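Local coordinates for uncharacterized protein (Parabacteroides merdae, PDB 4R7F) that is of unknown function but carries three immunoglobulin-like beta-sandwich domains, the first related to the N-terminal domain of type 9 secretion system plug proteins, at residues 288-293 and 338-343; 14-19 and 272-277; 55-60 and 72-77; 114-119 and 133-138. All coordinates share one frame; numbering follows the deposited sequence.

Contact 1 of 4, residues 288-293 and 338-343; sequences ADYYIV and LLKQGS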
loop_
_atom_site.group_PDB
_atom_site.type_symbol
_atom_site.label_atom_id
_atom_site.label_comp_id
_atom_site.label_asym_id
_atom_site.label_seq_id
_atom_site.Cartn_x
_atom_site.Cartn_y
_atom_site.Cartn_z
ATOM N N ALA A 288 1.573 -28.787 -5.112
ATOM C CA ALA A 288 0.471 -28.314 -5.958
ATOM C C ALA A 288 0.460 -29.064 -7.272
ATOM O O ALA A 288 1.512 -29.256 -7.889
ATOM C CB ALA A 288 0.619 -26.840 -6.209
ATOM N N ASP A 289 -0.720 -29.491 -7.688
ATOM C CA ASP A 289 -0.885 -30.272 -8.911
ATOM C C ASP A 289 -1.165 -29.309 -10.089
ATOM O O ASP A 289 -1.342 -28.104 -9.876
ATOM C CB ASP A 289 -2.053 -31.278 -8.698
ATOM C CG ASP A 289 -1.983 -32.480 -9.620
ATOM O OD1 ASP A 289 -1.156 -32.462 -10.571
ATOM O OD2 ASP A 289 -2.765 -33.441 -9.405
ATOM N N TYR A 290 -1.210 -29.850 -11.309
ATOM C CA TYR A 290 -1.448 -29.092 -12.532
ATOM C C TYR A 290 -2.751 -29.622 -13.072
ATOM O O TYR A 290 -2.867 -30.819 -13.329
ATOM C CB TYR A 290 -0.323 -29.285 -13.604
ATOM C CG TYR A 290 0.892 -28.353 -13.447
ATOM C CD1 TYR A 290 1.972 -28.692 -12.632
ATOM C CD2 TYR A 290 0.936 -27.136 -14.075
ATOM C CE1 TYR A 290 3.055 -27.846 -12.466
ATOM C CE2 TYR A 290 2.015 -26.273 -13.913
ATOM C CZ TYR A 290 3.066 -26.621 -13.116
ATOM O OH TYR A 290 4.116 -25.746 -12.984
ATOM N N TYR A 291 -3.719 -28.723 -13.259
ATOM C CA TYR A 291 -5.034 -29.056 -13.776
ATOM C C TYR A 291 -5.223 -28.281 -15.077
ATOM O O TYR A 291 -4.566 -27.270 -15.299
ATOM C CB TYR A 291 -6.136 -28.674 -12.775
ATOM C CG TYR A 291 -6.143 -29.416 -11.425
ATOM C CD1 TYR A 291 -5.265 -30.474 -11.141
ATOM C CD2 TYR A 291 -7.047 -29.056 -10.430
ATOM C CE1 TYR A 291 -5.293 -31.129 -9.908
ATOM C CE2 TYR A 291 -7.086 -29.717 -9.209
ATOM C CZ TYR A 291 -6.212 -30.756 -8.949
ATOM O OH TYR A 291 -6.248 -31.396 -7.725
ATOM N N ILE A 292 -6.101 -28.761 -15.948
ATOM C CA ILE A 292 -6.483 -28.001 -17.125
ATOM C C ILE A 292 -7.531 -27.006 -16.693
ATOM O O ILE A 292 -8.611 -27.404 -16.263
ATOM C CB ILE A 292 -7.138 -28.855 -18.212
ATOM C CG1 ILE A 292 -6.223 -29.982 -18.662
ATOM C CG2 ILE A 292 -7.495 -27.994 -19.414
ATOM C CD1 ILE A 292 -4.975 -29.481 -19.319
ATOM N N VAL A 293 -7.237 -25.714 -16.807
ATOM C CA VAL A 293 -8.247 -24.716 -16.461
ATOM C C VAL A 293 -8.912 -24.144 -17.702
ATOM O O VAL A 293 -8.235 -23.765 -18.632
ATOM C CB VAL A 293 -7.647 -23.622 -15.606
ATOM C CG1 VAL A 293 -8.710 -22.630 -15.186
ATOM C CG2 VAL A 293 -6.947 -24.261 -14.412
ATOM N N LEU A 338 -3.113 -25.355 -18.944
ATOM C CA LEU A 338 -2.604 -26.150 -17.846
ATOM C C LEU A 338 -1.872 -25.234 -16.855
ATOM O O LEU A 338 -0.852 -24.637 -17.170
ATOM C CB LEU A 338 -1.663 -27.226 -18.371
ATOM C CG LEU A 338 -1.199 -28.287 -17.364
ATOM C CD1 LEU A 338 -2.296 -29.315 -17.123
ATOM C CD2 LEU A 338 0.062 -28.996 -17.833
ATOM N N LEU A 339 -2.412 -25.200 -15.647
ATOM C CA LEU A 339 -2.021 -24.321 -14.568
ATOM C C LEU A 339 -1.846 -25.107 -13.260
ATOM O O LEU A 339 -2.601 -26.062 -12.949
ATOM C CB LEU A 339 -3.102 -23.240 -14.352
ATOM C CG LEU A 339 -3.240 -22.215 -15.490
ATOM C CD1 LEU A 339 -4.416 -21.289 -15.265
ATOM C CD2 LEU A 339 -1.971 -21.401 -15.630
ATOM N N LYS A 340 -0.836 -24.689 -12.512
ATOM C CA LYS A 340 -0.584 -25.168 -11.159
ATOM C C LYS A 340 -1.570 -24.535 -10.202
ATOM O O LYS A 340 -1.872 -23.336 -10.277
ATOM C CB LYS A 340 0.839 -24.817 -10.761
ATOM C CG LYS A 340 1.388 -25.530 -9.547
ATOM C CD LYS A 340 2.821 -25.058 -9.271
ATOM C CE LYS A 340 3.563 -25.999 -8.338
ATOM N NZ LYS A 340 5.033 -25.922 -8.522
ATOM N N GLN A 341 -2.072 -25.353 -9.298
ATOM C CA GLN A 341 -3.047 -24.925 -8.313
ATOM C C GLN A 341 -2.637 -23.683 -7.528
ATOM O O GLN A 341 -1.476 -23.558 -7.119
ATOM C CB GLN A 341 -3.279 -26.034 -7.302
ATOM C CG GLN A 341 -3.955 -27.256 -7.830
ATOM C CD GLN A 341 -4.063 -28.286 -6.731
ATOM O OE1 GLN A 341 -3.083 -28.966 -6.409
ATOM N NE2 GLN A 341 -5.242 -28.380 -6.129
ATOM N N GLY A 342 -3.619 -22.819 -7.267
ATOM C CA GLY A 342 -3.396 -21.582 -6.524
ATOM C C GLY A 342 -4.489 -20.536 -6.751
ATOM O O GLY A 342 -5.584 -20.861 -7.233
ATOM N N SER A 343 -4.175 -19.284 -6.398
ATOM C CA SER A 343 -5.046 -18.115 -6.631
ATOM C C SER A 343 -4.486 -17.344 -7.787
ATOM O O SER A 343 -3.311 -16.957 -7.764
ATOM C CB SER A 343 -5.096 -17.175 -5.411
ATOM O OG SER A 343 -5.407 -17.889 -4.229
#
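Tyr291 and Leu339 form the hydrogen-bonded pair of an antiparallel strand pairing, where the start of strand 290-298 meets the end of strand 332-340 inside one sheet. The backbone bonds are Tyr291 N to Leu339 O (2.9 Å) and Leu339 N to Tyr291 O (3.0 Å). Gln341 N continues the series to Asp289 O. The extended side chain of Gln341 reaches across, CG beside its backbone N (chi1 -68°), and its OE1 takes Asp289 N at 2.7 Å, in the carbonyl plane and on a lone pair, so Asp289 is held through both N and O.

Two rings are covered on one face. Lys340 CB sits over one face of Tyr290, 3.8 Å from the ring centroid. The extended Lys340 chain carries NZ on to a salt bridge with Asp44, which also bonds Tyr290 OH. A leucine in place of Tyr290 would probably leave Lys340 CB without its ring face and Asp44 without the hydroxyl. On the other side of the sheet Gln341 CG lies over the Tyr291 ring and its amide stacks there, planes 28° apart.

Apolar contacts finish the pairing. Val293 CG2 meets Leu339 CB, and Ile292 CD1 presses tightly on Leu338 CD1, at 3.5 Å.

Contact 2 of 4, residues 14-19 and 272-277; sequences IKTLQV and GRFFIR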
loop_
_atom_site.group_PDB
_atom_site.type_symbol
_atom_site.label_atom_id
_atom_site.label_comp_id
_atom_site.label_asym_id
_atom_site.label_seq_id
_atom_site.Cartn_x
_atom_site.Cartn_y
_atom_site.Cartn_z
ATOM N N ILE A 14 8.194 -26.382 -19.668
ATOM C CA ILE A 14 8.461 -25.428 -18.586
ATOM C C ILE A 14 7.150 -24.725 -18.191
ATOM O O ILE A 14 6.426 -24.214 -19.042
ATOM C CB ILE A 14 9.527 -24.381 -19.085
ATOM C CG1 ILE A 14 10.861 -25.068 -19.408
ATOM C CG2 ILE A 14 9.726 -23.213 -18.126
ATOM C CD1 ILE A 14 11.476 -25.803 -18.240
ATOM N N LYS A 15 6.837 -24.662 -16.905
ATOM C CA LYS A 15 5.604 -23.997 -16.475
ATOM C C LYS A 15 5.874 -23.194 -15.241
ATOM O O LYS A 15 6.843 -23.460 -14.510
ATOM C CB LYS A 15 4.518 -25.006 -16.154
ATOM C CG LYS A 15 4.115 -25.905 -17.304
ATOM C CD LYS A 15 3.348 -25.142 -18.367
ATOM C CE LYS A 15 2.770 -26.114 -19.393
ATOM N NZ LYS A 15 2.757 -25.599 -20.798
ATOM N N THR A 16 5.026 -22.190 -15.035
ATOM C CA THR A 16 4.920 -21.460 -13.767
ATOM C C THR A 16 6.225 -20.774 -13.464
ATOM O O THR A 16 6.757 -20.820 -12.338
ATOM C CB THR A 16 4.457 -22.414 -12.638
ATOM O OG1 THR A 16 3.338 -23.177 -13.119
ATOM C CG2 THR A 16 4.051 -21.655 -11.411
ATOM N N LEU A 17 6.759 -20.147 -14.503
ATOM C CA LEU A 17 7.921 -19.289 -14.346
ATOM C C LEU A 17 7.544 -18.064 -13.520
ATOM O O LEU A 17 6.656 -17.324 -13.895
ATOM C CB LEU A 17 8.437 -18.838 -15.687
ATOM C CG LEU A 17 9.615 -17.880 -15.656
ATOM C CD1 LEU A 17 10.850 -18.557 -15.092
ATOM C CD2 LEU A 17 9.883 -17.400 -17.072
ATOM N N GLN A 18 8.236 -17.882 -12.403
ATOM C CA GLN A 18 8.102 -16.720 -11.552
ATOM C C GLN A 18 9.448 -16.040 -11.377
ATOM O O GLN A 18 10.470 -16.699 -11.176
ATOM C CB GLN A 18 7.612 -17.128 -10.166
ATOM C CG GLN A 18 6.272 -17.830 -10.169
ATOM C CD GLN A 18 5.818 -18.246 -8.774
ATOM O OE1 GLN A 18 5.987 -19.407 -8.348
ATOM N NE2 GLN A 18 5.231 -17.313 -8.068
ATOM N N VAL A 19 9.404 -14.717 -11.462
ATOM C CA VAL A 19 10.489 -13.816 -11.144
ATOM C C VAL A 19 10.013 -12.826 -10.061
ATOM O O VAL A 19 9.119 -12.014 -10.285
ATOM C CB VAL A 19 10.918 -13.065 -12.404
ATOM C CG1 VAL A 19 12.089 -12.137 -12.098
ATOM C CG2 VAL A 19 11.241 -14.069 -13.506
ATOM N N GLY A 272 -2.596 -8.722 -11.302
ATOM C CA GLY A 272 -2.254 -9.708 -12.289
ATOM C C GLY A 272 -1.419 -10.849 -11.745
ATOM O O GLY A 272 -1.131 -11.800 -12.447
ATOM N N ARG A 273 -1.049 -10.779 -10.481
ATOM C CA ARG A 273 -0.244 -11.834 -9.892
ATOM C C ARG A 273 -1.032 -13.109 -9.640
ATOM O O ARG A 273 -2.282 -13.126 -9.653
ATOM C CB ARG A 273 0.376 -11.370 -8.572
ATOM C CG ARG A 273 1.336 -10.211 -8.729
ATOM C CD ARG A 273 1.784 -9.680 -7.384
ATOM N NE ARG A 273 2.835 -8.681 -7.579
ATOM C CZ ARG A 273 2.618 -7.396 -7.804
ATOM N NH1 ARG A 273 1.381 -6.917 -7.832
ATOM N NH2 ARG A 273 3.645 -6.581 -7.988
ATOM N N PHE A 274 -0.279 -14.186 -9.428
ATOM C CA PHE A 274 -0.836 -15.454 -8.974
ATOM C C PHE A 274 -0.003 -15.993 -7.832
ATOM O O PHE A 274 1.138 -15.580 -7.661
ATOM C CB PHE A 274 -0.917 -16.477 -10.124
ATOM C CG PHE A 274 0.417 -16.963 -10.630
ATOM C CD1 PHE A 274 1.120 -17.922 -9.953
ATOM C CD2 PHE A 274 0.936 -16.481 -11.805
ATOM C CE1 PHE A 274 2.332 -18.345 -10.427
ATOM C CE2 PHE A 274 2.116 -16.923 -12.301
ATOM C CZ PHE A 274 2.829 -17.843 -11.608
ATOM N N PHE A 275 -0.563 -16.943 -7.078
ATOM C CA PHE A 275 0.069 -17.453 -5.876
ATOM C C PHE A 275 -0.189 -18.927 -5.826
ATOM O O PHE A 275 -1.344 -19.346 -5.841
ATOM C CB PHE A 275 -0.531 -16.787 -4.653
ATOM C CG PHE A 275 -0.444 -15.300 -4.710
ATOM C CD1 PHE A 275 -1.451 -14.560 -5.319
ATOM C CD2 PHE A 275 0.684 -14.642 -4.243
ATOM C CE1 PHE A 275 -1.343 -13.190 -5.447
ATOM C CE2 PHE A 275 0.778 -13.279 -4.345
ATOM C CZ PHE A 275 -0.235 -12.555 -4.950
ATOM N N ILE A 276 0.882 -19.708 -5.787
ATOM C CA ILE A 276 0.770 -21.157 -5.799
ATOM C C ILE A 276 0.484 -21.638 -4.368
ATOM O O ILE A 276 1.251 -21.379 -3.461
ATOM C CB ILE A 276 2.033 -21.804 -6.354
ATOM C CG1 ILE A 276 2.325 -21.311 -7.788
ATOM C CG2 ILE A 276 1.917 -23.318 -6.280
ATOM C CD1 ILE A 276 1.223 -21.544 -8.811
ATOM N N ARG A 277 -0.648 -22.332 -4.223
ATOM C CA ARG A 277 -1.225 -22.713 -2.937
ATOM C C ARG A 277 -2.067 -23.981 -3.165
ATOM O O ARG A 277 -2.587 -24.204 -4.256
ATOM C CB ARG A 277 -2.135 -21.594 -2.381
ATOM C CG ARG A 277 -1.536 -20.189 -2.290
ATOM C CD ARG A 277 -2.584 -19.160 -1.859
ATOM N NE ARG A 277 -2.012 -17.934 -1.287
ATOM C CZ ARG A 277 -2.571 -16.740 -1.430
ATOM N NH1 ARG A 277 -3.683 -16.636 -2.132
ATOM N NH2 ARG A 277 -2.028 -15.654 -0.892
HETATM O O HOH W 1 3.853 -18.642 -5.648
#
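Phe274 and Ile276 pack against Thr16 and Gln18, where an outermost strand of the first domain's four-stranded sheet faces strand 274-276 of another sheet. The two strands run at 113° and their axes come no closer than 10.0 Å, so side chains bridge the gap.

The tight part is apolar. Thr16 CG2 touches both partners: it meets Ile276 CD1 tip to tip at 3.8 Å and Phe274 CE1 at 3.9 Å. OG1 lies beside the backbone N (chi1 -47°), which leaves CG2 anti to that N and facing Phe274 and Ile276. OG1 itself bonds Tyr290 OH. Gln18 CG rests on Phe274 CZ at 3.7 Å. The Gln18 amide is tilted 37° from the ring plane, and its CD and NE2 stay near CE1. Tyr344 also meets the Phe274 ring.

The loose part is wet. A water accepts from Gln18 NE2 at 3.1 Å and from Ile276 N at 3.2 Å, and so links side chain to backbone. An alanine at Gln18 would probably leave this water without one of its donors and open a gap beside the Phe274 ring.

The segments thus meet by carbon contacts and one shared water, without direct polar bonds between them. Direction here probably comes from neighbours such as the Thr16 to Tyr290 bond, while these two segments add mainly shape and one water bridge.

Contact 3 of 4, residues 55-60 and 72-77; sequences YNVVHC and IEYMNG
His59 and Val57 of strand 53-60 face a chain that leaves the short helix 71-74 for strand 75-76, with the nearest CA atoms, those of His59 and Tyr74, 7.1 Å apart. This is too far for backbone-to-backbone bonds, so side chains from 72-77 reach the strand. The strand belongs to a sheet of the first immunoglobulin-like domain, and the helical turn lies in the connection that follows it.

Tyr74 carries most of the contact. Its CG stands between the backbone N and the carbonyl carbon (chi1 61°), and the ring reaches across to the strand. His59 CB lies over one ring face, 3.6 Å from the centroid and 16° off the ring normal. The His59 imidazole is slid away, so the two rings barely overlap. Its ND1 and NE2 are bonded to Ser67 OG and Ser113 O, which fix the rotation of the imidazole. Tyr116 meets it edge-to-face.

Val57 slides past Tyr74 in the opposite direction, with CG1 on ring atom CE1 at 3.8 Å. Met75, a selenomethionine modelled in two conformers, places SE near Val57 CB in one of them, so this touch is less certain.

One polar bond completes the buried contact. The Tyr74 hydroxyl donates to the Val57 carbonyl, OH to O at 2.7 Å, with the donor tilted 30° from the carbonyl plane.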
loop_
_atom_site.group_PDB
_atom_site.type_symbol
_atom_site.label_atom_id
_atom_site.label_comp_id
_atom_site.label_asym_id
_atom_site.label_seq_id
_atom_site.Cartn_x
_atom_site.Cartn_y
_atom_site.Cartn_z
ATOM N N TYR A 55 22.336 -21.686 -17.093
ATOM C CA TYR A 55 21.921 -20.337 -17.531
ATOM C C TYR A 55 23.061 -19.417 -17.960
ATOM O O TYR A 55 24.193 -19.606 -17.547
ATOM C CB TYR A 55 21.117 -19.653 -16.425
ATOM C CG TYR A 55 21.895 -19.385 -15.165
ATOM C CD1 TYR A 55 22.061 -20.385 -14.216
ATOM C CD2 TYR A 55 22.437 -18.133 -14.899
ATOM C CE1 TYR A 55 22.763 -20.162 -13.048
ATOM C CE2 TYR A 55 23.138 -17.895 -13.718
ATOM C CZ TYR A 55 23.303 -18.925 -12.800
ATOM O OH TYR A 55 23.998 -18.753 -11.625
ATOM N N ASN A 56 22.725 -18.444 -18.814
ATOM C CA ASN A 56 23.578 -17.312 -19.146
ATOM C C ASN A 56 22.978 -15.988 -18.679
ATOM O O ASN A 56 21.759 -15.785 -18.741
ATOM C CB ASN A 56 23.758 -17.169 -20.660
ATOM C CG ASN A 56 24.292 -18.410 -21.306
ATOM O OD1 ASN A 56 25.146 -19.117 -20.770
ATOM N ND2 ASN A 56 23.798 -18.673 -22.487
ATOM N N VAL A 57 23.852 -15.063 -18.299
ATOM C CA VAL A 57 23.472 -13.725 -17.904
ATOM C C VAL A 57 23.705 -12.779 -19.082
ATOM O O VAL A 57 24.813 -12.707 -19.639
ATOM C CB VAL A 57 24.274 -13.302 -16.663
ATOM C CG1 VAL A 57 23.852 -11.939 -16.163
ATOM C CG2 VAL A 57 24.070 -14.331 -15.565
ATOM N N VAL A 58 22.648 -12.067 -19.477
ATOM C CA VAL A 58 22.742 -11.082 -20.556
ATOM C C VAL A 58 22.489 -9.708 -19.981
ATOM O O VAL A 58 21.455 -9.457 -19.358
ATOM C CB VAL A 58 21.741 -11.332 -21.691
ATOM C CG1 VAL A 58 21.842 -10.227 -22.718
ATOM C CG2 VAL A 58 21.984 -12.680 -22.371
ATOM N N HIS A 59 23.447 -8.812 -20.173
ATOM C CA HIS A 59 23.254 -7.463 -19.739
ATOM C C HIS A 59 22.575 -6.662 -20.861
ATOM O O HIS A 59 23.029 -6.706 -22.016
ATOM C CB HIS A 59 24.559 -6.800 -19.338
ATOM C CG HIS A 59 24.349 -5.452 -18.733
ATOM N ND1 HIS A 59 24.358 -4.292 -19.477
ATOM C CD2 HIS A 59 24.031 -5.086 -17.470
ATOM C CE1 HIS A 59 24.119 -3.265 -18.683
ATOM N NE2 HIS A 59 23.886 -3.723 -17.467
ATOM N N CYS A 60 21.522 -5.905 -20.491
ATOM C CA CYS A 60 20.723 -5.150 -21.438
ATOM C C CYS A 60 20.685 -3.671 -21.152
ATOM O O CYS A 60 20.836 -3.209 -20.036
ATOM C CB CYS A 60 19.278 -5.679 -21.462
ATOM S SG CYS A 60 19.139 -7.430 -21.871
ATOM N N ILE A 72 32.722 -10.011 -18.422
ATOM C CA ILE A 72 33.663 -9.624 -17.341
ATOM C C ILE A 72 33.360 -8.207 -16.824
ATOM O O ILE A 72 33.570 -7.915 -15.643
ATOM C CB ILE A 72 35.167 -9.824 -17.726
ATOM C CG1 ILE A 72 36.054 -9.879 -16.457
ATOM C CG2 ILE A 72 35.652 -8.793 -18.754
ATOM C CD1 ILE A 72 35.708 -11.014 -15.491
ATOM N N GLU A 73 32.828 -7.351 -17.699
ATOM C CA GLU A 73 32.425 -5.999 -17.312
ATOM C C GLU A 73 31.202 -5.983 -16.388
ATOM O O GLU A 73 31.069 -5.070 -15.580
ATOM C CB GLU A 73 32.137 -5.142 -18.555
ATOM C CG GLU A 73 33.366 -4.783 -19.392
ATOM C CD GLU A 73 32.996 -4.061 -20.676
ATOM O OE1 GLU A 73 32.650 -4.774 -21.643
ATOM O OE2 GLU A 73 33.018 -2.787 -20.715
ATOM N N TYR A 74 30.312 -6.980 -16.483
ATOM C CA TYR A 74 29.060 -6.924 -15.714
ATOM C C TYR A 74 28.814 -7.951 -14.666
ATOM O O TYR A 74 27.979 -7.698 -13.801
ATOM C CB TYR A 74 27.832 -6.839 -16.605
ATOM C CG TYR A 74 27.564 -7.979 -17.565
ATOM C CD1 TYR A 74 26.959 -9.163 -17.141
ATOM C CD2 TYR A 74 27.822 -7.817 -18.927
ATOM C CE1 TYR A 74 26.654 -10.163 -18.053
ATOM C CE2 TYR A 74 27.520 -8.796 -19.846
ATOM C CZ TYR A 74 26.945 -9.968 -19.418
ATOM O OH TYR A 74 26.660 -10.905 -20.374
HETATM N N MSE A 75 29.523 -9.079 -14.713
HETATM C CA MSE A 75 29.357 -10.184 -13.747
HETATM C C MSE A 75 30.695 -10.716 -13.297
HETATM O O MSE A 75 31.663 -10.739 -14.081
HETATM C CB MSE A 75 28.579 -11.372 -14.345
HETATM C CG MSE A 75 29.263 -12.046 -15.550
HETATM SE SE MSE A 75 28.172 -13.340 -16.573
HETATM C CE MSE A 75 28.002 -14.776 -15.236
ATOM N N ASN A 76 30.736 -11.203 -12.067
ATOM C CA ASN A 76 31.801 -12.023 -11.619
ATOM C C ASN A 76 31.256 -13.440 -11.589
ATOM O O ASN A 76 30.223 -13.695 -10.971
ATOM C CB ASN A 76 32.304 -11.587 -10.258
ATOM C CG ASN A 76 33.717 -12.078 -10.010
ATOM O OD1 ASN A 76 33.911 -13.216 -9.609
ATOM N ND2 ASN A 76 34.712 -11.243 -10.314
ATOM N N GLY A 77 31.928 -14.349 -12.290
ATOM C CA GLY A 77 31.468 -15.725 -12.425
ATOM C C GLY A 77 31.346 -16.114 -13.880
ATOM O O GLY A 77 31.520 -15.284 -14.772
#

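Contact 4 of 4, residues 114-119 and 133-138; sequences GNYAIQ and ACFSVV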
loop_
_atom_site.group_PDB
_atom_site.type_symbol
_atom_site.label_atom_id
_atom_site.label_comp_id
_atom_site.label_asym_id
_atom_site.label_seq_id
_atom_site.Cartn_x
_atom_site.Cartn_y
_atom_site.Cartn_z
ATOM N N GLY A 114 21.547 -2.056 -14.016
ATOM C CA GLY A 114 20.893 -2.113 -15.326
ATOM C C GLY A 114 19.928 -3.271 -15.439
ATOM O O GLY A 114 19.533 -3.894 -14.427
ATOM N N ASN A 115 19.565 -3.562 -16.685
ATOM C CA ASN A 115 18.618 -4.612 -16.992
ATOM C C ASN A 115 19.352 -5.943 -17.254
ATOM O O ASN A 115 20.320 -5.970 -18.022
ATOM C CB ASN A 115 17.821 -4.195 -18.208
ATOM C CG ASN A 115 16.803 -3.113 -17.900
ATOM O OD1 ASN A 115 16.428 -2.909 -16.747
ATOM N ND2 ASN A 115 16.376 -2.386 -18.935
ATOM N N TYR A 116 18.904 -7.017 -16.624
ATOM C CA TYR A 116 19.508 -8.361 -16.829
ATOM C C TYR A 116 18.488 -9.378 -17.350
ATOM O O TYR A 116 17.339 -9.409 -16.895
ATOM C CB TYR A 116 20.130 -8.915 -15.545
ATOM C CG TYR A 116 21.394 -8.202 -15.125
ATOM C CD1 TYR A 116 21.355 -7.079 -14.306
ATOM C CD2 TYR A 116 22.622 -8.636 -15.561
ATOM C CE1 TYR A 116 22.510 -6.401 -13.957
ATOM C CE2 TYR A 116 23.778 -7.973 -15.207
ATOM C CZ TYR A 116 23.715 -6.863 -14.412
ATOM O OH TYR A 116 24.876 -6.250 -14.071
ATOM N N ALA A 117 18.921 -10.193 -18.319
ATOM C CA ALA A 117 18.134 -11.275 -18.839
ATOM C C ALA A 117 18.857 -12.596 -18.630
ATOM O O ALA A 117 20.002 -12.789 -19.060
ATOM C CB ALA A 117 17.840 -11.051 -20.294
ATOM N N ILE A 118 18.169 -13.506 -17.945
ATOM C CA ILE A 118 18.694 -14.821 -17.621
ATOM C C ILE A 118 18.125 -15.810 -18.611
ATOM O O ILE A 118 16.924 -16.058 -18.601
ATOM C CB ILE A 118 18.298 -15.256 -16.195
ATOM C CG1 ILE A 118 18.857 -14.287 -15.166
ATOM C CG2 ILE A 118 18.812 -16.642 -15.903
ATOM C CD1 ILE A 118 20.312 -13.916 -15.368
ATOM N N GLN A 119 18.966 -16.377 -19.474
ATOM C CA GLN A 119 18.470 -17.329 -20.466
ATOM C C GLN A 119 18.841 -18.700 -19.984
ATOM O O GLN A 119 19.980 -18.924 -19.637
ATOM C CB GLN A 119 19.080 -17.072 -21.816
ATOM C CG GLN A 119 18.985 -15.632 -22.191
ATOM C CD GLN A 119 18.805 -15.448 -23.656
ATOM O OE1 GLN A 119 19.770 -15.385 -24.420
ATOM N NE2 GLN A 119 17.554 -15.363 -24.067
ATOM N N ALA A 133 14.264 -15.116 -18.169
ATOM C CA ALA A 133 13.715 -14.409 -17.012
ATOM C C ALA A 133 14.435 -13.091 -16.829
ATOM O O ALA A 133 15.656 -13.038 -16.835
ATOM C CB ALA A 133 13.843 -15.229 -15.771
ATOM N N CYS A 134 13.663 -12.016 -16.705
ATOM C CA CYS A 134 14.197 -10.659 -16.752
ATOM C C CYS A 134 13.940 -9.919 -15.432
ATOM O O CYS A 134 12.836 -9.989 -14.888
ATOM C CB CYS A 134 13.514 -9.880 -17.880
ATOM S SG CYS A 134 14.068 -10.262 -19.538
ATOM N N PHE A 135 14.956 -9.196 -14.953
ATOM C CA PHE A 135 14.880 -8.399 -13.737
ATOM C C PHE A 135 15.880 -7.262 -13.858
ATOM O O PHE A 135 16.746 -7.250 -14.751
ATOM C CB PHE A 135 15.170 -9.236 -12.478
ATOM C CG PHE A 135 16.560 -9.802 -12.429
ATOM C CD1 PHE A 135 16.840 -11.039 -12.989
ATOM C CD2 PHE A 135 17.602 -9.085 -11.844
ATOM C CE1 PHE A 135 18.133 -11.548 -12.971
ATOM C CE2 PHE A 135 18.900 -9.575 -11.831
ATOM C CZ PHE A 135 19.162 -10.812 -12.393
ATOM N N SER A 136 15.757 -6.292 -12.973
ATOM C CA SER A 136 16.652 -5.161 -13.025
ATOM C C SER A 136 17.403 -4.991 -11.705
ATOM O O SER A 136 16.920 -5.375 -10.631
ATOM C CB SER A 136 15.865 -3.894 -13.331
ATOM O OG SER A 136 15.242 -3.939 -14.611
ATOM N N VAL A 137 18.566 -4.376 -11.813
ATOM C CA VAL A 137 19.418 -4.106 -10.684
ATOM C C VAL A 137 19.664 -2.615 -10.614
ATOM O O VAL A 137 20.208 -2.025 -11.574
ATOM C CB VAL A 137 20.749 -4.814 -10.862
ATOM C CG1 VAL A 137 21.727 -4.377 -9.788
ATOM C CG2 VAL A 137 20.535 -6.325 -10.839
ATOM N N VAL A 138 19.227 -2.003 -9.498
ATOM C CA VAL A 138 19.292 -0.541 -9.316
ATOM C C VAL A 138 20.445 -0.122 -8.370
ATOM O O VAL A 138 20.732 -0.811 -7.397
ATOM C CB VAL A 138 17.919 0.049 -8.878
ATOM C CG1 VAL A 138 17.362 -0.574 -7.601
ATOM C CG2 VAL A 138 17.989 1.555 -8.727
#
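Asn115 OD1 is gripped twice: Ser136 OG donates to it at 2.7 Å, and Tyr379 OH also bonds it. The serine hydroxyl comes in tilted 29° from the amide plane. Asn115 ND2 has its own partner in Asn61 O, so both ends of the amide are used and its rotation is fixed.

Asn115 and Ser136 are a non-hydrogen-bonded pair in the antiparallel beta hairpin of strands 114-122 and 129-138. Ala117 and Cys134 are another on the same face, with Ala117 CB near Cys134 SG. Hydrogen-bonded pairs, with two backbone bonds each, alternate with these: Gly114-Val137, Tyr116-Phe135 and Ile118-Ala133. Gly114 N meets Val137 O at 2.8 Å, and Tyr116 N meets Phe135 O at 2.9 Å.

The opposite face is mainly apolar; the Tyr116 hydroxyl bonds Val112 O. Tyr116 CB lies over one face of the Phe135 ring, 4.1 Å from its centroid. The rings themselves are nearly parallel but slid apart. Ile118 CG1 touches the ring edge at CE1, 3.6 Å away. Phe135 CG sits between the backbone N and the carbonyl carbon (chi1 63°), which brings the ring back over the neighbouring strand. Val137 CG2 packs on Tyr116 CD1 at 3.6 Å. Ile39 and Ile41 of strand 39-46 touch this face, as expected inside a sandwich.

The hairpin therefore has two unlike faces. One is largely apolar and looks into the sandwich core, whereas the other satisfies a buried amide with polar partners, one of them Tyr379, far along the chain.

Contacts 1, 3 and 4 are buried, and contact 2 is only partly so. Contacts 1 and 4 are strand pairings inside sheets, rich in backbone bonds. Contacts 2 and 3 work through side chains, contact 2 with a water and contact 3 with a tyrosine hydroxyl. Contacts 3 and 4 share a sheet, since strands 53-60 and 114-122 are neighbours: Val58 N bonds Ala117 O and Cys60 N bonds Asn115 O. Contacts 1 and 2 are joined by Ser343 O with Phe275 N and by Tyr290 OH with Thr16 OG1. Contact 2 also packs on contact 4, with Val19 against Ala133. Contact 2 thus lies between contacts 1 and 4, while contacts 1 and 3 stay about 18 Å apart at their nearest atoms.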